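Local coordinates for porin protein associated with imipenem resistance (Acinetobacter baumannii, PDB 4FUV) that forms an eight-stranded outer-membrane beta-barrel associated with imipenem resistance and probably takes part in ornithine and imipenem transport, at residues Gly26-Tyr30 with Met70-Asn74; Asn175-Leu180 with Ala202-Asp208. All blocks are in the same frame, centred on the assembly; numbering follows the deposited sequence. Where two conformers were deposited one is given.

Contact 1 (Gly26-Tyr30 with Met70-Asn74). With C8E ((hydroxyethyloxy)tri(ethyloxy)octane), chain D; C8E ((hydroxyethyloxy)tri(ethyloxy)octane), chain F.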
ATOM      1  N   GLY A  26      22.514  11.346  -2.647  1.00 25.35           N
ATOM      2  CA  GLY A  26      21.352  11.121  -3.484  1.00 22.20           C
ATOM      3  C   GLY A  26      21.464   9.909  -4.377  1.00 24.33           C
ATOM      4  O   GLY A  26      22.365   9.077  -4.219  1.00 25.01           O
ATOM      5  N   THR A  27      20.557   9.822  -5.344  1.00 24.00           N
ATOM      6  CA  THR A  27      20.448   8.629  -6.175  1.00 26.84           C
ATOM      7  C   THR A  27      21.590   8.465  -7.190  1.00 37.88           C
ATOM      8  O   THR A  27      21.765   7.383  -7.774  1.00 29.98           O
ATOM      9  CB  THR A  27      19.080   8.568  -6.891  1.00 32.94           C
ATOM     10  OG1 THR A  27      18.912   9.716  -7.727  1.00 30.21           O
ATOM     11  CG2 THR A  27      17.939   8.522  -5.872  1.00 36.83           C
ATOM     12  N   THR A  28      22.365   9.528  -7.403  1.00 35.89           N
ATOM     13  CA  THR A  28      23.555   9.424  -8.247  1.00 31.16           C
ATOM     14  C   THR A  28      24.841   9.451  -7.419  1.00 33.60           C
ATOM     15  O   THR A  28      25.915   9.772  -7.921  1.00 28.92           O
ATOM     16  CB  THR A  28      23.610  10.513  -9.330  1.00 33.46           C
ATOM     17  OG1 THR A  28      23.489  11.806  -8.724  1.00 35.24           O
ATOM     18  CG2 THR A  28      22.497  10.313 -10.358  1.00 31.27           C
ATOM     19  N   GLY A  29      24.716   9.100  -6.145  1.00 28.60           N
ATOM     20  CA  GLY A  29      25.860   9.013  -5.263  1.00 25.67           C
ATOM     21  C   GLY A  29      25.914  10.157  -4.268  1.00 35.70           C
ATOM     22  O   GLY A  29      24.992  10.980  -4.161  1.00 36.45           O
ATOM     23  N   TYR A  30      27.017  10.204  -3.536  1.00 29.01           N
ATOM     24  CA  TYR A  30      27.234  11.216  -2.526  1.00 29.82           C
ATOM     25  C   TYR A  30      28.459  12.042  -2.875  1.00 32.80           C
ATOM     26  O   TYR A  30      29.312  11.626  -3.660  1.00 33.81           O
ATOM     27  CB  TYR A  30      27.371  10.590  -1.132  1.00 34.44           C
ATOM     28  CG  TYR A  30      28.433   9.525  -1.032  1.00 45.61           C
ATOM     29  CD1 TYR A  30      28.202   8.232  -1.500  1.00 51.83           C
ATOM     30  CD2 TYR A  30      29.669   9.804  -0.461  1.00 57.04           C
ATOM     31  CE1 TYR A  30      29.182   7.248  -1.409  1.00 56.19           C
ATOM     32  CE2 TYR A  30      30.658   8.823  -0.364  1.00 54.70           C
ATOM     33  CZ  TYR A  30      30.409   7.553  -0.840  1.00 56.32           C
ATOM     34  OH  TYR A  30      31.384   6.583  -0.746  1.00 60.13           O
ATOM     35  N   MET A  70      25.604  -0.214  -6.800  1.00 45.98           N
ATOM     36  CA  MET A  70      25.602   1.014  -7.575  1.00 38.39           C
ATOM     37  C   MET A  70      26.957   1.697  -7.466  1.00 42.31           C
ATOM     38  O   MET A  70      27.493   1.861  -6.377  1.00 35.85           O
ATOM     39  CB  MET A  70      24.485   1.945  -7.110  1.00 38.61           C
ATOM     40  CG  MET A  70      24.463   3.295  -7.821  1.00 42.68           C
ATOM     41  SD  MET A  70      23.104   4.376  -7.318  1.00 45.55           S
ATOM     42  CE  MET A  70      23.718   5.049  -5.765  1.00 39.57           C
ATOM     43  N   ASP A  71      27.505   2.100  -8.605  0.54 41.82           N
ATOM     44  CA  ASP A  71      28.783   2.792  -8.635  0.54 43.05           C
ATOM     45  C   ASP A  71      28.605   4.088  -9.418  0.54 38.84           C
ATOM     46  O   ASP A  71      28.106   4.073 -10.540  0.54 38.34           O
ATOM     47  CB  ASP A  71      29.846   1.896  -9.279  0.54 47.86           C
ATOM     48  CG  ASP A  71      31.235   2.494  -9.225  0.54 52.68           C
ATOM     49  OD1 ASP A  71      31.462   3.430  -8.428  0.54 56.22           O
ATOM     50  OD2 ASP A  71      32.107   2.020  -9.982  0.54 56.43           O
ATOM     51  N   ASN A  72      28.998   5.206  -8.817  1.00 31.76           N
ATOM     52  CA  ASN A  72      28.807   6.517  -9.431  1.00 31.84           C
ATOM     53  C   ASN A  72      30.121   7.293  -9.560  1.00 31.68           C
ATOM     54  O   ASN A  72      31.040   7.135  -8.751  1.00 29.66           O
ATOM     55  CB  ASN A  72      27.773   7.346  -8.651  1.00 30.18           C
ATOM     56  CG  ASN A  72      26.565   6.524  -8.206  1.00 37.79           C
ATOM     57  OD1 ASN A  72      26.587   5.883  -7.151  1.00 40.78           O
ATOM     58  ND2 ASN A  72      25.503   6.550  -9.003  1.00 29.79           N
ATOM     59  N   ASN A  73      30.198   8.130 -10.588  1.00 31.46           N
ATOM     60  CA  ASN A  73      31.382   8.936 -10.846  1.00 33.99           C
ATOM     61  C   ASN A  73      30.976  10.093 -11.736  1.00 33.05           C
ATOM     62  O   ASN A  73      31.243  10.101 -12.935  1.00 37.43           O
ATOM     63  CB  ASN A  73      32.478   8.096 -11.514  1.00 34.33           C
ATOM     64  CG  ASN A  73      33.828   8.803 -11.529  1.00 38.66           C
ATOM     65  OD1 ASN A  73      34.205   9.484 -10.570  1.00 40.98           O
ATOM     66  ND2 ASN A  73      34.556   8.652 -12.624  1.00 30.84           N
ATOM     67  N   ASN A  74      30.315  11.069 -11.130  1.00 28.70           N
ATOM     68  CA  ASN A  74      29.703  12.157 -11.865  1.00 22.71           C
ATOM     69  C   ASN A  74      30.285  13.512 -11.470  1.00 22.74           C
ATOM     70  O   ASN A  74      30.510  13.769 -10.284  1.00 22.88           O
ATOM     71  CB  ASN A  74      28.213  12.147 -11.574  1.00 23.62           C
ATOM     72  CG  ASN A  74      27.595  10.786 -11.811  1.00 29.73           C
ATOM     73  OD1 ASN A  74      27.688  10.235 -12.906  1.00 32.18           O
ATOM     74  ND2 ASN A  74      26.977  10.229 -10.780  1.00 35.09           N
TER
HETATM   75  C1  C8E D 303      13.990  14.059  -1.308  1.00 61.88           C
HETATM   76  C2  C8E D 303      14.219  14.347  -2.787  1.00 60.29           C
HETATM   77  C3  C8E D 303      13.901  13.109  -3.617  1.00 64.96           C
HETATM   78  C5  C8E D 303      14.147  10.762  -7.490  1.00 50.34           C
HETATM   79  C6  C8E D 303      14.050   9.926  -8.761  1.00 53.09           C
HETATM   80  C7  C8E D 303      14.207   8.431  -8.483  1.00 62.95           C
HETATM   81  C8  C8E D 303      15.651   7.945  -8.587  1.00 68.76           C
HETATM   82  O9  C8E D 303      15.747   6.771  -9.373  1.00 71.02           O
HETATM   83  C10 C8E D 303      17.073   6.533  -9.807  1.00 72.05           C
HETATM   84  C11 C8E D 303      17.242   5.118 -10.358  1.00 71.97           C
HETATM   85  O12 C8E D 303      17.134   5.137 -11.765  1.00 71.85           O
HETATM   86  C13 C8E D 303      17.854   4.114 -12.421  1.00 63.96           C
HETATM   87  C14 C8E D 303      17.672   4.334 -13.917  1.00 60.23           C
HETATM   88  O15 C8E D 303      16.509   5.121 -14.066  1.00 67.67           O
HETATM   89  C16 C8E D 303      15.548   4.596 -14.958  1.00 63.18           C
HETATM   90  C17 C8E D 303      14.608   5.712 -15.393  1.00 54.62           C
HETATM   91  O18 C8E D 303      13.292   5.377 -15.020  1.00 54.61           O
HETATM   92  C4  C8E F 305      16.997  17.670   5.082  1.00 59.79           C
HETATM   93  C5  C8E F 305      18.278  17.275   4.361  1.00 54.81           C
HETATM   94  C6  C8E F 305      19.464  17.245   5.322  1.00 57.49           C
HETATM   95  C7  C8E F 305      20.420  16.110   4.969  1.00 54.52           C
HETATM   96  O9  C8E F 305      24.920  14.940   3.470  1.00 60.58           O
HETATM   97  C10 C8E F 305      26.011  14.279   4.074  1.00 69.69           C
HETATM   98  C11 C8E F 305      26.663  13.334   3.065  1.00 76.79           C
HETATM   99  O12 C8E F 305      27.869  13.866   2.545  1.00 78.58           O
HETATM  100  C13 C8E F 305      28.785  12.857   2.175  1.00 72.65           C
HETATM  101  C14 C8E F 305      30.208  13.398   2.216  1.00 71.94           C
HETATM  102  C16 C8E F 305      32.313  12.457  -0.664  1.00 57.38           C
HETATM  103  C17 C8E F 305      32.868  12.740  -2.056  1.00 60.42           C
HETATM  104  O18 C8E F 305      33.813  11.749  -2.394  1.00 69.78           O
HETATM  105  C19 C8E F 305      33.244  10.464  -2.475  1.00 65.86           C
HETATM  106  C20 C8E F 305      34.257   9.496  -3.079  1.00 67.87           C
HETATM  107  O21 C8E F 305      34.357   8.369  -2.238  1.00 67.59           O

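Contact 2 (Asn175-Leu180 with Ala202-Asp208)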
ATOM      1  N   ASN A 175      19.100   6.163 -23.807  1.00 23.19           N
ATOM      2  CA  ASN A 175      19.010   4.871 -23.137  1.00 30.42           C
ATOM      3  C   ASN A 175      20.363   4.368 -22.658  1.00 30.18           C
ATOM      4  O   ASN A 175      21.360   4.508 -23.358  1.00 28.17           O
ATOM      5  CB  ASN A 175      18.399   3.821 -24.060  1.00 29.90           C
ATOM      6  CG  ASN A 175      16.990   4.166 -24.468  1.00 31.98           C
ATOM      7  OD1 ASN A 175      16.780   4.870 -25.444  1.00 24.11           O
ATOM      8  ND2 ASN A 175      16.020   3.674 -23.721  1.00 23.17           N
ATOM      9  N   PRO A 176      20.386   3.741 -21.478  1.00 26.24           N
ATOM     10  CA  PRO A 176      21.620   3.178 -20.930  1.00 30.82           C
ATOM     11  C   PRO A 176      22.002   1.899 -21.657  1.00 33.59           C
ATOM     12  O   PRO A 176      21.209   1.363 -22.441  1.00 35.43           O
ATOM     13  CB  PRO A 176      21.231   2.852 -19.488  1.00 35.26           C
ATOM     14  CG  PRO A 176      19.772   2.493 -19.587  1.00 29.18           C
ATOM     15  CD  PRO A 176      19.211   3.417 -20.646  1.00 24.06           C
ATOM     16  N   THR A 177      23.223   1.434 -21.420  1.00 25.35           N
ATOM     17  CA  THR A 177      23.622   0.101 -21.845  1.00 32.52           C
ATOM     18  C   THR A 177      22.974  -0.864 -20.868  1.00 25.65           C
ATOM     19  O   THR A 177      22.910  -0.579 -19.677  1.00 24.40           O
ATOM     20  CB  THR A 177      25.157  -0.054 -21.798  1.00 40.60           C
ATOM     21  OG1 THR A 177      25.736   0.724 -22.850  1.00 43.14           O
ATOM     22  CG2 THR A 177      25.565  -1.502 -21.979  1.00 49.67           C
ATOM     23  N   VAL A 178      22.498  -2.004 -21.346  1.00 25.43           N
ATOM     24  CA  VAL A 178      21.739  -2.890 -20.485  1.00 25.04           C
ATOM     25  C   VAL A 178      22.008  -4.362 -20.810  1.00 28.63           C
ATOM     26  O   VAL A 178      22.160  -4.739 -21.967  1.00 35.49           O
ATOM     27  CB  VAL A 178      20.220  -2.556 -20.543  1.00 35.02           C
ATOM     28  CG1 VAL A 178      19.715  -2.612 -21.970  1.00 40.93           C
ATOM     29  CG2 VAL A 178      19.403  -3.473 -19.645  1.00 28.47           C
ATOM     30  N   LYS A 179      22.094  -5.171 -19.763  1.00 29.66           N
ATOM     31  CA  LYS A 179      22.302  -6.610 -19.871  1.00 34.26           C
ATOM     32  C   LYS A 179      21.446  -7.236 -18.784  1.00 41.39           C
ATOM     33  O   LYS A 179      21.618  -6.954 -17.592  1.00 40.70           O
ATOM     34  CB  LYS A 179      23.773  -6.968 -19.667  1.00 37.87           C
ATOM     35  CG  LYS A 179      24.134  -8.398 -20.056  1.00 51.49           C
ATOM     36  N   LEU A 180      20.480  -8.034 -19.211  1.00 26.11           N
ATOM     37  CA  LEU A 180      19.563  -8.715 -18.311  1.00 34.94           C
ATOM     38  C   LEU A 180      19.700 -10.210 -18.576  1.00 34.37           C
ATOM     39  O   LEU A 180      19.754 -10.620 -19.724  1.00 39.44           O
ATOM     40  CB  LEU A 180      18.132  -8.281 -18.621  1.00 34.99           C
ATOM     41  CG  LEU A 180      17.375  -7.445 -17.607  1.00 47.67           C
ATOM     42  CD1 LEU A 180      15.976  -7.141 -18.122  1.00 39.27           C
ATOM     43  CD2 LEU A 180      17.315  -8.197 -16.293  1.00 62.97           C
ATOM     44  N   ALA A 202      14.879  -6.137 -21.334  1.00 29.87           N
ATOM     45  CA  ALA A 202      16.149  -5.532 -21.699  1.00 36.18           C
ATOM     46  C   ALA A 202      15.926  -4.592 -22.875  1.00 36.78           C
ATOM     47  O   ALA A 202      16.418  -3.464 -22.868  1.00 38.85           O
ATOM     48  CB  ALA A 202      17.191  -6.594 -22.039  1.00 25.49           C
ATOM     49  N   ARG A 203      15.158  -5.043 -23.864  1.00 26.62           N
ATOM     50  CA  ARG A 203      14.899  -4.217 -25.038  1.00 30.78           C
ATOM     51  C   ARG A 203      14.141  -2.928 -24.728  1.00 28.75           C
ATOM     52  O   ARG A 203      14.430  -1.892 -25.321  1.00 32.79           O
ATOM     53  CB  ARG A 203      14.182  -5.013 -26.131  1.00 33.01           C
ATOM     54  CG  ARG A 203      15.070  -6.047 -26.793  1.00 41.35           C
ATOM     55  N   LYS A 204      13.174  -2.991 -23.816  1.00 28.87           N
ATOM     56  CA  LYS A 204      12.437  -1.783 -23.429  1.00 35.49           C
ATOM     57  C   LYS A 204      13.374  -0.760 -22.827  1.00 37.28           C
ATOM     58  O   LYS A 204      13.300   0.432 -23.129  1.00 45.21           O
ATOM     59  CB  LYS A 204      11.316  -2.091 -22.432  1.00 42.27           C
ATOM     60  CG  LYS A 204      10.162  -2.919 -22.999  1.00 48.56           C
ATOM     61  CD  LYS A 204       8.839  -2.475 -22.381  1.00 57.40           C
ATOM     62  CE  LYS A 204       7.742  -3.528 -22.508  1.00 60.44           C
ATOM     63  NZ  LYS A 204       7.637  -4.135 -23.863  1.00 64.78           N
ATOM     64  N   ILE A 205      14.261  -1.228 -21.962  1.00 32.46           N
ATOM     65  CA  ILE A 205      15.182  -0.326 -21.297  1.00 28.98           C
ATOM     66  C   ILE A 205      16.163   0.267 -22.308  1.00 30.91           C
ATOM     67  O   ILE A 205      16.533   1.429 -22.220  1.00 29.14           O
ATOM     68  CB  ILE A 205      15.939  -1.056 -20.178  1.00 35.83           C
ATOM     69  CG1 ILE A 205      14.948  -1.548 -19.120  1.00 33.30           C
ATOM     70  CG2 ILE A 205      17.000  -0.147 -19.551  1.00 40.06           C
ATOM     71  CD1 ILE A 205      15.588  -2.331 -18.004  1.00 37.09           C
ATOM     72  N   ALA A 206      16.562  -0.533 -23.288  1.00 32.99           N
ATOM     73  CA  ALA A 206      17.517  -0.064 -24.281  1.00 34.07           C
ATOM     74  C   ALA A 206      16.874   0.881 -25.293  1.00 34.36           C
ATOM     75  O   ALA A 206      17.581   1.569 -26.018  1.00 35.29           O
ATOM     76  CB  ALA A 206      18.176  -1.257 -25.004  1.00 26.30           C
ATOM     77  N   ASN A 207      15.540   0.924 -25.334  1.00 27.70           N
ATOM     78  CA  ASN A 207      14.842   1.610 -26.424  1.00 32.62           C
ATOM     79  C   ASN A 207      13.674   2.557 -26.082  1.00 34.84           C
ATOM     80  O   ASN A 207      13.408   3.485 -26.836  1.00 30.46           O
ATOM     81  CB  ASN A 207      14.376   0.595 -27.479  1.00 36.69           C
ATOM     82  CG  ASN A 207      15.540  -0.095 -28.179  1.00 47.31           C
ATOM     83  OD1 ASN A 207      16.186   0.484 -29.054  1.00 52.42           O
ATOM     84  ND2 ASN A 207      15.819  -1.330 -27.785  1.00 41.81           N
ATOM     85  N   ASP A 208      12.961   2.318 -24.986  1.00 28.71           N
ATOM     86  CA  ASP A 208      11.803   3.156 -24.666  1.00 29.95           C
ATOM     87  C   ASP A 208      12.194   4.591 -24.266  1.00 34.51           C
ATOM     88  O   ASP A 208      13.250   4.820 -23.677  1.00 35.37           O
ATOM     89  CB  ASP A 208      10.945   2.510 -23.581  1.00 31.92           C
ATOM     90  CG  ASP A 208      10.251   1.230 -24.063  1.00 45.77           C
ATOM     91  OD1 ASP A 208      10.482   0.816 -25.223  1.00 43.24           O
ATOM     92  OD2 ASP A 208       9.485   0.632 -23.274  1.00 47.65           O
TER

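Contact 1 (Gly26-Tyr30 with Met70-Asn74)
M70 and N72 reach from strand 64-81 to the type I turn G26-G29, the two-residue turn of the beta-hairpin joining strands 20-26 and 29-37, closed by two G26-G29 backbone bonds. The M70 chain runs out with CG anti to its backbone N (chi1 177°), then bends at chi3, which lays M70 SD 3.3 Å from T27 O; M70 CE lies 3.6 Å from T27 O. N72 comes next, its CB 3.1 Å from T28 O and its amide over the T28-G29 peptide, N72 ND2 3.4 Å from T28 C. That nitrogen makes no hydrogen bond to T28 O; it donates to N106 OD1 and, weakly, N72 ND2 to M70 SD at 3.6 Å. G29, at a positive phi (107°), lets this side chain lie close, G29 CA 3.7 Å from N72 OD1. N74 closes the row: its ND2 donates to N106 OD1, which thus holds both amides, and only weakly to T28 O (N74 ND2 to T28 O 3.1 Å, 123° at the hydrogen), while N74 OD1 accepts from D105 N. The asparagines N72 and N74, T28 and G29 are buried, whereas T27 CG2 lies 3.6 Å from C8 of detergent C8E (chain D), and Y30 CE2 meets C8E (chain F). Strand 42-56 runs between 29-37 and 64-81, strand 95-114 lies beyond N72 and N74, and strand 213-224 flanks T27 and T28.

Contact 2 (Asn175-Leu180 with Ala202-Asp208)
N175 plugs the C-terminal end of helix 194-207 with its side-chain amide, and this is where the polar contacts gather. N175 ND2 donates twice, to I205 O at 2.7 Å and to D208 O at 3.0 Å, so both of its hydrogens are used on backbone carbonyls around the helix end. Neither bond is quite straight (149° and 154° at the hydrogen), and ND2 stands above the I205 carbonyl plane but is less tilted from that of D208. With CG beside the backbone N, the N175 side chain lies against A206 O, N175 CG 3.1 Å from it, in contact but not bonded: N175 OD1 and A206 O are both acceptors, and OD1 is satisfied by K212 NZ instead. Within the helix end, N207 ND2 bonds R203 O in the carbonyl plane, on a lone pair, and K204 O receives both N207 N and D208 N.

The remaining contacts are made by aliphatic side chains, some against the helix backbone. I205 CG2 is shared by P176, whose CG meets it at 3.8 Å with the two side chains at about a right angle, and by V178. V178 uses its branches separately: CG2 faces I205, whereas V178 CG1 approaches A206 CB at 3.7 Å and also A202 O. Farther on, L180 CD1 comes 3.5 Å from A202 N, and L180 CB touches A202 CB (3.9 Å).

Helix 202-207 runs antiparallel to strand 177-180, at 174° with 8.0 Å between axes, packing lengthwise along it. Strand 134-144 pairs with this strand through T177 and K179, and its M140 touches both P176 and I205; Y211 lies against N175 and I205.

Contact 1 lies in the buried middle of the barrel, contact 2 nearer its surface; their centres are about 20 Å apart and the two do not touch. Both rest on strands of the same antiparallel wall, but contact 1 links two non-neighbouring strand regions through the interior, while contact 2 sets a helix along a strand. Their chemistry follows: the interior contact is small, a methionine and an asparagine lie against backbone carbonyls, and the one bond across, from N74, is weak, with many partners outside the segments. The surface contact buries about twice the area and divides into a polar helix end, held by two hydrogen bonds from one amide nitrogen, and an aliphatic seam.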